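Side-chain contacts in Phikz039 (Pseudomonas phage phikz, PDB 3ZBQ), which belongs to the tubulin/FtsZ family as a phage-encoded tubulin-like protein (PhuZ) and carries guanosine-5'-diphosphate in its nucleotide-binding domain: residues Arg8-Gly13 / Pro114-His119; Ala15-Gly20 / Thr49-Ala54; Asp96-Val101 / Ser118-Gln123. All blocks are in the same frame, centred on the assembly; numbering follows the deposited sequence.

Interaction 1 (Arg8-Gly13 / Pro114-His119); sequences RIYFCG and PSLVSH. With GDP (guanosine-5'-diphosphate), chain B.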
loop_
_atom_site.group_PDB
_atom_site.type_symbol
_atom_site.label_atom_id
_atom_site.label_comp_id
_atom_site.label_asym_id
_atom_site.label_seq_id
_atom_site.Cartn_x
_atom_site.Cartn_y
_atom_site.Cartn_z
ATOM N N ARG A 8 -6.766 -11.772 5.420
ATOM C CA ARG A 8 -5.320 -12.001 5.426
ATOM C C ARG A 8 -4.626 -10.660 5.262
ATOM O O ARG A 8 -4.954 -9.882 4.357
ATOM C CB ARG A 8 -4.897 -12.939 4.280
ATOM C CG ARG A 8 -3.394 -13.312 4.258
ATOM C CD ARG A 8 -3.050 -14.381 5.299
ATOM N NE ARG A 8 -3.668 -15.669 4.981
ATOM C CZ ARG A 8 -3.773 -16.683 5.835
ATOM N NH1 ARG A 8 -3.304 -16.562 7.065
ATOM N NH2 ARG A 8 -4.363 -17.816 5.462
ATOM N N ILE A 9 -3.661 -10.376 6.125
ATOM C CA ILE A 9 -2.888 -9.158 5.963
ATOM C C ILE A 9 -1.465 -9.525 5.566
ATOM O O ILE A 9 -0.836 -10.358 6.218
ATOM C CB ILE A 9 -2.880 -8.321 7.246
ATOM C CG1 ILE A 9 -4.321 -8.117 7.756
ATOM C CG2 ILE A 9 -2.182 -7.002 6.990
ATOM C CD1 ILE A 9 -4.430 -7.217 9.008
ATOM N N TYR A 10 -0.989 -8.926 4.477
ATOM C CA TYR A 10 0.367 -9.161 3.976
ATOM C C TYR A 10 1.221 -7.933 4.255
ATOM O O TYR A 10 1.014 -6.873 3.638
ATOM C CB TYR A 10 0.345 -9.415 2.459
ATOM C CG TYR A 10 -0.478 -10.611 2.009
ATOM C CD1 TYR A 10 -1.849 -10.505 1.819
ATOM C CD2 TYR A 10 0.129 -11.831 1.737
ATOM C CE1 TYR A 10 -2.601 -11.594 1.387
ATOM C CE2 TYR A 10 -0.611 -12.922 1.311
ATOM C CZ TYR A 10 -1.974 -12.795 1.138
ATOM O OH TYR A 10 -2.705 -13.887 0.720
ATOM N N PHE A 11 2.190 -8.075 5.160
ATOM C CA PHE A 11 3.100 -6.989 5.501
ATOM C C PHE A 11 4.381 -7.180 4.689
ATOM O O PHE A 11 5.063 -8.189 4.844
ATOM C CB PHE A 11 3.433 -7.012 6.999
ATOM C CG PHE A 11 2.277 -6.618 7.892
ATOM C CD1 PHE A 11 1.799 -5.309 7.895
ATOM C CD2 PHE A 11 1.675 -7.554 8.727
ATOM C CE1 PHE A 11 0.733 -4.943 8.715
ATOM C CE2 PHE A 11 0.609 -7.198 9.550
ATOM C CZ PHE A 11 0.135 -5.899 9.545
ATOM N N CYS A 12 4.693 -6.218 3.820
ATOM C CA CYS A 12 5.771 -6.377 2.849
ATOM C C CYS A 12 6.846 -5.308 2.980
ATOM O O CYS A 12 6.545 -4.108 3.073
ATOM C CB CYS A 12 5.225 -6.363 1.414
ATOM S SG CYS A 12 3.826 -7.461 1.126
ATOM N N GLY A 13 8.097 -5.748 2.958
ATOM C CA GLY A 13 9.232 -4.843 3.053
ATOM C C GLY A 13 9.369 -4.254 4.445
ATOM O O GLY A 13 8.596 -4.597 5.334
ATOM N N PRO A 114 2.608 -4.722 -4.561
ATOM C CA PRO A 114 1.804 -4.639 -5.784
ATOM C C PRO A 114 1.790 -5.940 -6.586
ATOM O O PRO A 114 0.782 -6.235 -7.230
ATOM C CB PRO A 114 2.483 -3.517 -6.566
ATOM C CG PRO A 114 3.058 -2.622 -5.494
ATOM C CD PRO A 114 3.548 -3.592 -4.434
ATOM N N SER A 115 2.872 -6.714 -6.547
ATOM C CA SER A 115 2.863 -8.012 -7.225
ATOM C C SER A 115 1.873 -8.972 -6.593
ATOM O O SER A 115 1.202 -9.728 -7.302
ATOM C CB SER A 115 4.252 -8.646 -7.255
ATOM O OG SER A 115 5.153 -7.816 -7.956
ATOM N N LEU A 116 1.778 -8.955 -5.264
ATOM C CA LEU A 116 0.787 -9.774 -4.577
ATOM C C LEU A 116 -0.619 -9.294 -4.907
ATOM O O LEU A 116 -1.500 -10.110 -5.155
ATOM C CB LEU A 116 1.000 -9.793 -3.061
ATOM C CG LEU A 116 2.133 -10.691 -2.559
ATOM C CD1 LEU A 116 2.533 -10.321 -1.126
ATOM C CD2 LEU A 116 1.740 -12.160 -2.630
ATOM N N VAL A 117 -0.829 -7.979 -4.925
ATOM C CA VAL A 117 -2.151 -7.438 -5.266
ATOM C C VAL A 117 -2.564 -7.900 -6.655
ATOM O O VAL A 117 -3.705 -8.330 -6.876
ATOM C CB VAL A 117 -2.166 -5.902 -5.226
ATOM C CG1 VAL A 117 -3.534 -5.376 -5.683
ATOM C CG2 VAL A 117 -1.877 -5.417 -3.829
ATOM N N SER A 118 -1.626 -7.824 -7.592
ATOM C CA SER A 118 -1.899 -8.232 -8.964
ATOM C C SER A 118 -2.276 -9.708 -9.040
ATOM O O SER A 118 -3.275 -10.075 -9.667
ATOM C CB SER A 118 -0.697 -7.956 -9.865
ATOM O OG SER A 118 -1.030 -8.239 -11.212
ATOM N N HIS A 119 -1.481 -10.546 -8.387
ATOM C CA HIS A 119 -1.731 -11.982 -8.381
ATOM C C HIS A 119 -3.079 -12.276 -7.742
ATOM O O HIS A 119 -3.878 -13.034 -8.287
ATOM C CB HIS A 119 -0.635 -12.724 -7.620
ATOM C CG HIS A 119 -0.793 -14.211 -7.642
ATOM N ND1 HIS A 119 -0.172 -15.007 -8.579
ATOM C CD2 HIS A 119 -1.521 -15.042 -6.858
ATOM C CE1 HIS A 119 -0.499 -16.270 -8.364
ATOM N NE2 HIS A 119 -1.317 -16.318 -7.329
HETATM P PB GDP B . 11.715 -1.638 1.549
HETATM O O1B GDP B . 12.152 -2.591 2.632
HETATM O O2B GDP B . 10.263 -1.878 1.187
HETATM O O3B GDP B . 12.587 -1.745 0.322
HETATM O O3A GDP B . 11.833 -0.112 2.040
HETATM P PA GDP B . 11.362 0.466 3.465
HETATM O O1A GDP B . 12.065 -0.103 4.675
HETATM O O2A GDP B . 9.858 0.349 3.600
HETATM O "O5'" GDP B . 11.765 2.004 3.332
HETATM C "C5'" GDP B . 11.308 2.798 2.244
HETATM C "C4'" GDP B . 10.755 4.114 2.787
HETATM O "O4'" GDP B . 9.555 3.858 3.518
HETATM C "C3'" GDP B . 11.671 4.808 3.776
HETATM O "O3'" GDP B . 12.597 5.660 3.081
HETATM C "C2'" GDP B . 10.705 5.590 4.633
HETATM O "O2'" GDP B . 10.353 6.803 3.965
HETATM C "C1'" GDP B . 9.441 4.761 4.617
HETATM N N9 GDP B . 9.296 3.934 5.834
HETATM C C8 GDP B . 9.997 2.840 6.188
HETATM N N7 GDP B . 9.555 2.343 7.368
HETATM C C5 GDP B . 8.533 3.120 7.781
HETATM C C6 GDP B . 7.611 3.169 8.939
HETATM O O6 GDP B . 7.670 2.310 9.855
HETATM N N1 GDP B . 6.696 4.156 8.957
HETATM C C2 GDP B . 6.604 5.088 7.984
HETATM N N2 GDP B . 5.670 6.067 8.068
HETATM N N3 GDP B . 7.412 5.101 6.903
HETATM C C4 GDP B . 8.372 4.162 6.759
#
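In the Rossmann-like nucleotide-binding domain of this tubulin-like protein, L116 of helix 109-122 packs on Y10 and C12 of strand 7-12. The strand lies inside the parallel part of the central sheet. The helix covers one face of that sheet.

The contact is small, buried and apolar. One methyl of the leucine carries it. L116 CD1 lies 3.9 Å from C12 SG and 4.0 Å from Y10 CD2. The one methyl touches both the sulfur and the CD2 side of the ring, which it approaches obliquely. L116 CG is anti to its carbonyl carbon, and an extended chi2 of 163° carries CD1 down to the strand. L116 also touches I85 of helix 85-91.

The tyrosine ring is also held at its far end. Y10 OH is hydrogen-bonded to the carbonyl oxygen of F92, so the phenol reaches past L116 and its polar atom is satisfied inside the core. The Y10 side chain also touches C31 and I33 of strand 30-34.

F11 points to the other side of the sheet. One face of its ring carries I9 CG2, 3.6 Å above the plane and offset toward the rim. F11 also packs against I19 and F23 of helix 13-23.

Within the helix, S118 N donates to P114 O at 2.9 Å. The strand leads directly into the nucleotide pocket. There G13, with a positive phi of 71°, has no side chain, and its CA comes to 3.7 Å from O2B of the guanosine-5'-diphosphate.

Interaction 2 (Ala15-Gly20 / Thr49-Ala54); sequences AGFRIG and TIIIEA. With GDP (guanosine-5'-diphosphate), chain B.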
loop_
_atom_site.group_PDB
_atom_site.type_symbol
_atom_site.label_atom_id
_atom_site.label_comp_id
_atom_site.label_asym_id
_atom_site.label_seq_id
_atom_site.Cartn_x
_atom_site.Cartn_y
_atom_site.Cartn_z
ATOM N N ALA A 15 8.818 -1.152 5.864
ATOM C CA ALA A 15 7.715 -0.387 6.417
ATOM C C ALA A 15 6.599 -1.343 6.818
ATOM O O ALA A 15 5.967 -1.154 7.849
ATOM C CB ALA A 15 7.203 0.643 5.418
ATOM N N GLY A 16 6.378 -2.368 6.005
ATOM C CA GLY A 16 5.338 -3.354 6.277
ATOM C C GLY A 16 5.656 -4.117 7.548
ATOM O O GLY A 16 4.783 -4.317 8.386
ATOM N N PHE A 17 6.916 -4.525 7.701
ATOM C CA PHE A 17 7.354 -5.215 8.917
ATOM C C PHE A 17 7.177 -4.362 10.176
ATOM O O PHE A 17 6.762 -4.863 11.222
ATOM C CB PHE A 17 8.826 -5.646 8.790
ATOM C CG PHE A 17 9.014 -6.983 8.106
ATOM C CD1 PHE A 17 8.384 -7.262 6.890
ATOM C CD2 PHE A 17 9.831 -7.952 8.676
ATOM C CE1 PHE A 17 8.570 -8.498 6.257
ATOM C CE2 PHE A 17 10.021 -9.177 8.059
ATOM C CZ PHE A 17 9.402 -9.452 6.845
ATOM N N ARG A 18 7.520 -3.080 10.080
ATOM C CA ARG A 18 7.433 -2.178 11.226
ATOM C C ARG A 18 5.986 -1.907 11.621
ATOM O O ARG A 18 5.645 -1.911 12.806
ATOM C CB ARG A 18 8.181 -0.871 10.941
ATOM C CG ARG A 18 9.705 -1.031 11.016
ATOM C CD ARG A 18 10.445 -0.133 10.022
ATOM N NE ARG A 18 11.660 -0.775 9.505
ATOM C CZ ARG A 18 12.161 -0.556 8.291
ATOM N NH1 ARG A 18 11.565 0.305 7.471
ATOM N NH2 ARG A 18 13.264 -1.191 7.900
ATOM N N ILE A 19 5.140 -1.672 10.627
ATOM C CA ILE A 19 3.714 -1.495 10.889
ATOM C C ILE A 19 3.137 -2.774 11.506
ATOM O O ILE A 19 2.357 -2.726 12.461
ATOM C CB ILE A 19 2.951 -1.152 9.606
ATOM C CG1 ILE A 19 3.364 0.228 9.076
ATOM C CG2 ILE A 19 1.444 -1.235 9.849
ATOM C CD1 ILE A 19 3.106 1.363 10.053
ATOM N N GLY A 20 3.535 -3.921 10.965
ATOM C CA GLY A 20 3.051 -5.204 11.461
ATOM C C GLY A 20 3.453 -5.453 12.903
ATOM O O GLY A 20 2.693 -6.003 13.686
ATOM N N THR A 49 6.445 -15.843 8.161
ATOM C CA THR A 49 7.390 -14.979 7.462
ATOM C C THR A 49 8.085 -15.722 6.337
ATOM O O THR A 49 8.504 -16.871 6.510
ATOM C CB THR A 49 8.453 -14.442 8.441
ATOM O OG1 THR A 49 7.805 -13.685 9.473
ATOM C CG2 THR A 49 9.490 -13.554 7.721
ATOM N N ILE A 50 8.177 -15.075 5.179
ATOM C CA ILE A 50 8.978 -15.575 4.064
ATOM C C ILE A 50 10.011 -14.516 3.715
ATOM O O ILE A 50 9.658 -13.379 3.390
ATOM C CB ILE A 50 8.124 -15.868 2.808
ATOM C CG1 ILE A 50 7.257 -17.099 3.024
ATOM C CG2 ILE A 50 9.025 -16.098 1.598
ATOM C CD1 ILE A 50 6.280 -17.351 1.882
ATOM N N ILE A 51 11.283 -14.890 3.801
ATOM C CA ILE A 51 12.381 -14.012 3.402
ATOM C C ILE A 51 12.948 -14.501 2.070
ATOM O O ILE A 51 13.354 -15.656 1.947
ATOM C CB ILE A 51 13.483 -13.971 4.470
ATOM C CG1 ILE A 51 12.899 -13.521 5.809
ATOM C CG2 ILE A 51 14.622 -13.031 4.042
ATOM C CD1 ILE A 51 12.178 -12.175 5.742
ATOM N N ILE A 52 12.944 -13.633 1.061
ATOM C CA ILE A 52 13.392 -14.015 -0.273
ATOM C C ILE A 52 14.871 -13.699 -0.399
ATOM O O ILE A 52 15.265 -12.530 -0.414
ATOM C CB ILE A 52 12.615 -13.264 -1.355
ATOM C CG1 ILE A 52 11.110 -13.545 -1.209
ATOM C CG2 ILE A 52 13.076 -13.676 -2.746
ATOM C CD1 ILE A 52 10.255 -12.721 -2.155
ATOM N N GLU A 53 15.687 -14.743 -0.488
ATOM C CA GLU A 53 17.135 -14.555 -0.526
ATOM C C GLU A 53 17.647 -14.258 -1.935
ATOM O O GLU A 53 17.104 -14.750 -2.924
ATOM C CB GLU A 53 17.843 -15.791 0.024
ATOM C CG GLU A 53 17.640 -16.042 1.505
ATOM C CD GLU A 53 18.410 -17.262 1.989
ATOM O OE1 GLU A 53 18.763 -18.109 1.140
ATOM O OE2 GLU A 53 18.665 -17.369 3.209
ATOM N N ALA A 54 18.711 -13.467 -2.020
ATOM C CA ALA A 54 19.340 -13.185 -3.306
ATOM C C ALA A 54 20.635 -13.982 -3.423
ATOM O O ALA A 54 21.274 -14.275 -2.413
ATOM C CB ALA A 54 19.611 -11.701 -3.452
HETATM P PB GDP B . 11.715 -1.638 1.549
HETATM O O1B GDP B . 12.152 -2.591 2.632
HETATM O O2B GDP B . 10.263 -1.878 1.187
HETATM O O3B GDP B . 12.587 -1.745 0.322
HETATM O O3A GDP B . 11.833 -0.112 2.040
HETATM P PA GDP B . 11.362 0.466 3.465
HETATM O O1A GDP B . 12.065 -0.103 4.675
HETATM O O2A GDP B . 9.858 0.349 3.600
HETATM O "O5'" GDP B . 11.765 2.004 3.332
HETATM C "C5'" GDP B . 11.308 2.798 2.244
HETATM C "C4'" GDP B . 10.755 4.114 2.787
HETATM O "O4'" GDP B . 9.555 3.858 3.518
HETATM C "C3'" GDP B . 11.671 4.808 3.776
HETATM O "O3'" GDP B . 12.597 5.660 3.081
HETATM C "C2'" GDP B . 10.705 5.590 4.633
HETATM O "O2'" GDP B . 10.353 6.803 3.965
HETATM C "C1'" GDP B . 9.441 4.761 4.617
HETATM N N9 GDP B . 9.296 3.934 5.834
HETATM C C8 GDP B . 9.997 2.840 6.188
HETATM N N7 GDP B . 9.555 2.343 7.368
HETATM C C5 GDP B . 8.533 3.120 7.781
HETATM C C6 GDP B . 7.611 3.169 8.939
HETATM O O6 GDP B . 7.670 2.310 9.855
HETATM N N1 GDP B . 6.696 4.156 8.957
HETATM C C2 GDP B . 6.604 5.088 7.984
HETATM N N2 GDP B . 5.670 6.067 8.068
HETATM N N3 GDP B . 7.412 5.101 6.903
HETATM C C4 GDP B . 8.372 4.162 6.759
#
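F17 of helix 13-23 meets T49 and I51 of edge strand 49-51. Helix 13-23 is the first helix of the tubulin-like nucleotide-binding domain; it packs on the sheet and also contacts the nucleotide.

The contact between the two segments is apolar. F17 CZ, at the tip of the ring, lies 4.0 Å from I51 CD1 and 4.2 Å from T49 CG2. Both methyls approach the ring obliquely. I51 has both torsions near -60°, and this bend brings CD1 nearer to the ring although its CB does not aim there. T49 turns its methyl to the phenylalanine, while OG1 is hydrogen-bonded to N44. Y32 of strand 30-34 adds an edge-to-face (T-shaped) contact with the F17 ring.

The polar interactions belong to the ligand. A15 N, near the start of the helix, donates to O2A of guanosine-5'-diphosphate at 2.9 Å. The helix start would probably favour the negative alpha-phosphate. R18 NH1 makes two bonds to the ligand, one to O1A at 2.9 Å and one to N7 at 2.9 Å. One nitrogen thus bridges phosphate and base. N7 sits at the edge of the guanidinium, near its plane. R18 NH2 has a weak bond to N39 OD1. N179 OD1 and A107 N are among the ligand's other hydrogen-bond partners.

Two close approaches add to these bonds. A15 CB lies 3.2 Å from O2A, and R18 CB is 3.4 Å from O6 of the guanine.

Interaction 3 (Asp96-Val101 / Ser118-Gln123); sequences DTNIVV and SHLQQQ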
loop_
_atom_site.group_PDB
_atom_site.type_symbol
_atom_site.label_atom_id
_atom_site.label_comp_id
_atom_site.label_asym_id
_atom_site.label_seq_id
_atom_site.Cartn_x
_atom_site.Cartn_y
_atom_site.Cartn_z
ATOM N N ASP A 96 -10.946 -14.040 2.679
ATOM C CA ASP A 96 -12.153 -13.471 2.080
ATOM C C ASP A 96 -11.930 -11.996 1.734
ATOM O O ASP A 96 -12.461 -11.496 0.744
ATOM C CB ASP A 96 -13.362 -13.619 3.018
ATOM C CG ASP A 96 -13.850 -15.056 3.134
ATOM O OD1 ASP A 96 -13.770 -15.807 2.134
ATOM O OD2 ASP A 96 -14.329 -15.426 4.229
ATOM N N THR A 97 -11.117 -11.323 2.550
ATOM C CA THR A 97 -10.628 -9.980 2.257
ATOM C C THR A 97 -9.123 -9.991 2.469
ATOM O O THR A 97 -8.602 -10.852 3.179
ATOM C CB THR A 97 -11.258 -8.922 3.178
ATOM O OG1 THR A 97 -11.087 -9.316 4.549
ATOM C CG2 THR A 97 -12.748 -8.772 2.870
ATOM N N ASN A 98 -8.421 -9.056 1.839
ATOM C CA ASN A 98 -6.962 -9.057 1.895
ATOM C C ASN A 98 -6.431 -7.647 2.000
ATOM O O ASN A 98 -6.873 -6.752 1.271
ATOM C CB ASN A 98 -6.386 -9.740 0.656
ATOM C CG ASN A 98 -6.847 -11.169 0.530
ATOM O OD1 ASN A 98 -6.221 -12.071 1.090
ATOM N ND2 ASN A 98 -7.993 -11.381 -0.145
ATOM N N ILE A 99 -5.480 -7.447 2.906
ATOM C CA ILE A 99 -4.904 -6.134 3.106
ATOM C C ILE A 99 -3.406 -6.285 2.906
ATOM O O ILE A 99 -2.796 -7.167 3.487
ATOM C CB ILE A 99 -5.197 -5.579 4.519
ATOM C CG1 ILE A 99 -6.707 -5.598 4.795
ATOM C CG2 ILE A 99 -4.655 -4.158 4.661
ATOM C CD1 ILE A 99 -7.105 -5.069 6.160
ATOM N N VAL A 100 -2.846 -5.464 2.032
ATOM C CA VAL A 100 -1.414 -5.507 1.733
ATOM C C VAL A 100 -0.775 -4.169 2.116
ATOM O O VAL A 100 -1.239 -3.106 1.683
ATOM C CB VAL A 100 -1.178 -5.800 0.228
ATOM C CG1 VAL A 100 0.302 -6.084 -0.051
ATOM C CG2 VAL A 100 -2.017 -6.982 -0.228
ATOM N N VAL A 101 0.317 -4.219 2.888
ATOM C CA VAL A 101 0.892 -3.024 3.513
ATOM C C VAL A 101 2.351 -2.856 3.135
ATOM O O VAL A 101 3.136 -3.796 3.300
ATOM C CB VAL A 101 0.804 -3.105 5.055
ATOM C CG1 VAL A 101 1.225 -1.801 5.698
ATOM C CG2 VAL A 101 -0.626 -3.474 5.480
ATOM N N SER A 118 -1.626 -7.824 -7.592
ATOM C CA SER A 118 -1.899 -8.232 -8.964
ATOM C C SER A 118 -2.276 -9.708 -9.040
ATOM O O SER A 118 -3.275 -10.075 -9.667
ATOM C CB SER A 118 -0.697 -7.956 -9.865
ATOM O OG SER A 118 -1.030 -8.239 -11.212
ATOM N N HIS A 119 -1.481 -10.546 -8.387
ATOM C CA HIS A 119 -1.731 -11.982 -8.381
ATOM C C HIS A 119 -3.079 -12.276 -7.742
ATOM O O HIS A 119 -3.878 -13.034 -8.287
ATOM C CB HIS A 119 -0.635 -12.724 -7.620
ATOM C CG HIS A 119 -0.793 -14.211 -7.642
ATOM N ND1 HIS A 119 -0.172 -15.007 -8.579
ATOM C CD2 HIS A 119 -1.521 -15.042 -6.858
ATOM C CE1 HIS A 119 -0.499 -16.270 -8.364
ATOM N NE2 HIS A 119 -1.317 -16.318 -7.329
ATOM N N LEU A 120 -3.329 -11.679 -6.581
ATOM C CA LEU A 120 -4.581 -11.934 -5.864
ATOM C C LEU A 120 -5.792 -11.482 -6.675
ATOM O O LEU A 120 -6.814 -12.171 -6.725
ATOM C CB LEU A 120 -4.579 -11.233 -4.504
ATOM C CG LEU A 120 -3.593 -11.692 -3.433
ATOM C CD1 LEU A 120 -3.400 -10.580 -2.410
ATOM C CD2 LEU A 120 -4.070 -12.943 -2.744
ATOM N N GLN A 121 -5.687 -10.309 -7.296
ATOM C CA GLN A 121 -6.806 -9.767 -8.059
ATOM C C GLN A 121 -7.089 -10.583 -9.314
ATOM O O GLN A 121 -8.249 -10.752 -9.706
ATOM C CB GLN A 121 -6.611 -8.267 -8.347
ATOM C CG GLN A 121 -6.751 -7.449 -7.063
ATOM C CD GLN A 121 -7.001 -5.976 -7.273
ATOM O OE1 GLN A 121 -7.531 -5.309 -6.378
ATOM N NE2 GLN A 121 -6.598 -5.443 -8.429
ATOM N N GLN A 122 -6.040 -11.132 -9.916
ATOM C CA GLN A 122 -6.232 -12.042 -11.045
ATOM C C GLN A 122 -6.945 -13.335 -10.638
ATOM O O GLN A 122 -7.551 -13.995 -11.478
ATOM C CB GLN A 122 -4.896 -12.345 -11.731
ATOM C CG GLN A 122 -4.314 -11.143 -12.466
ATOM C CD GLN A 122 -2.911 -11.405 -12.967
ATOM O OE1 GLN A 122 -1.976 -10.679 -12.634
ATOM N NE2 GLN A 122 -2.755 -12.453 -13.765
ATOM N N GLN A 123 -6.875 -13.692 -9.356
ATOM C CA GLN A 123 -7.613 -14.855 -8.835
ATOM C C GLN A 123 -9.045 -14.503 -8.427
ATOM O O GLN A 123 -9.787 -15.369 -7.973
ATOM C CB GLN A 123 -6.908 -15.474 -7.615
ATOM C CG GLN A 123 -5.426 -15.662 -7.752
ATOM C CD GLN A 123 -5.053 -16.412 -8.998
ATOM O OE1 GLN A 123 -5.701 -17.397 -9.356
ATOM N NE2 GLN A 123 -4.002 -15.950 -9.679
#
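L120 has CG beside its own backbone N (chi1 -66°) and an extended chi2 of 159°, which sends CD1 from the helix to the strand. V100 has CG1 anti to the backbone N (chi1 -170°), which leaves CG2 to face the leucine. The two methyl carbons, L120 CD1 and V100 CG2, are 4.4 Å apart. N98 CB is also 4.4 Å from L120 CD1. The contact is loose but buried and apolar.

The amide of N98 does not bond to the helix. Its OD1 accepts from G95 N and its ND2 donates to V126 O, so both polar ends are satisfied by the residues leading into strands 97-103 and 127-133.

The helix end is tied by its own side chains. S118 OG donates to Q122 OE1 at 3.0 Å, in the carbonyl plane. Q123 NE2 donates to H119 O at 3.2 Å, tilted out of the carbonyl plane, and lies over one face of the H119 ring, offset toward the rim.

Strand 97-103, helix 109-122 and strand 127-133 form a beta-alpha-beta unit. L120 lies in the layer between helix and sheet, touching Y10 of strand 7-12 and V127 of strand 127-133.

All three contacts join helices to one sheet. Interactions 1 and 3 are 7 Å apart between centres and both use helix 109-122, which spans neighbouring strands 7-12 and 97-103. The strands are linked directly: Y10 N lies 2.7 Å from I99 O, a probable hydrogen bond. Interaction 2 is 11 Å from interaction 1 and about 17 Å from interaction 3, centre to centre. It uses helix 13-23, which follows strand 7-12 in the chain. F11 CZ packs on G20 CA there. Along the chain, interaction 2 is nested within interaction 1 and closes before interaction 3 opens. Interactions 1 and 2 both reach guanosine-5'-diphosphate, the first through G13, so the junction between 7-12 and 13-23 lies at the pocket.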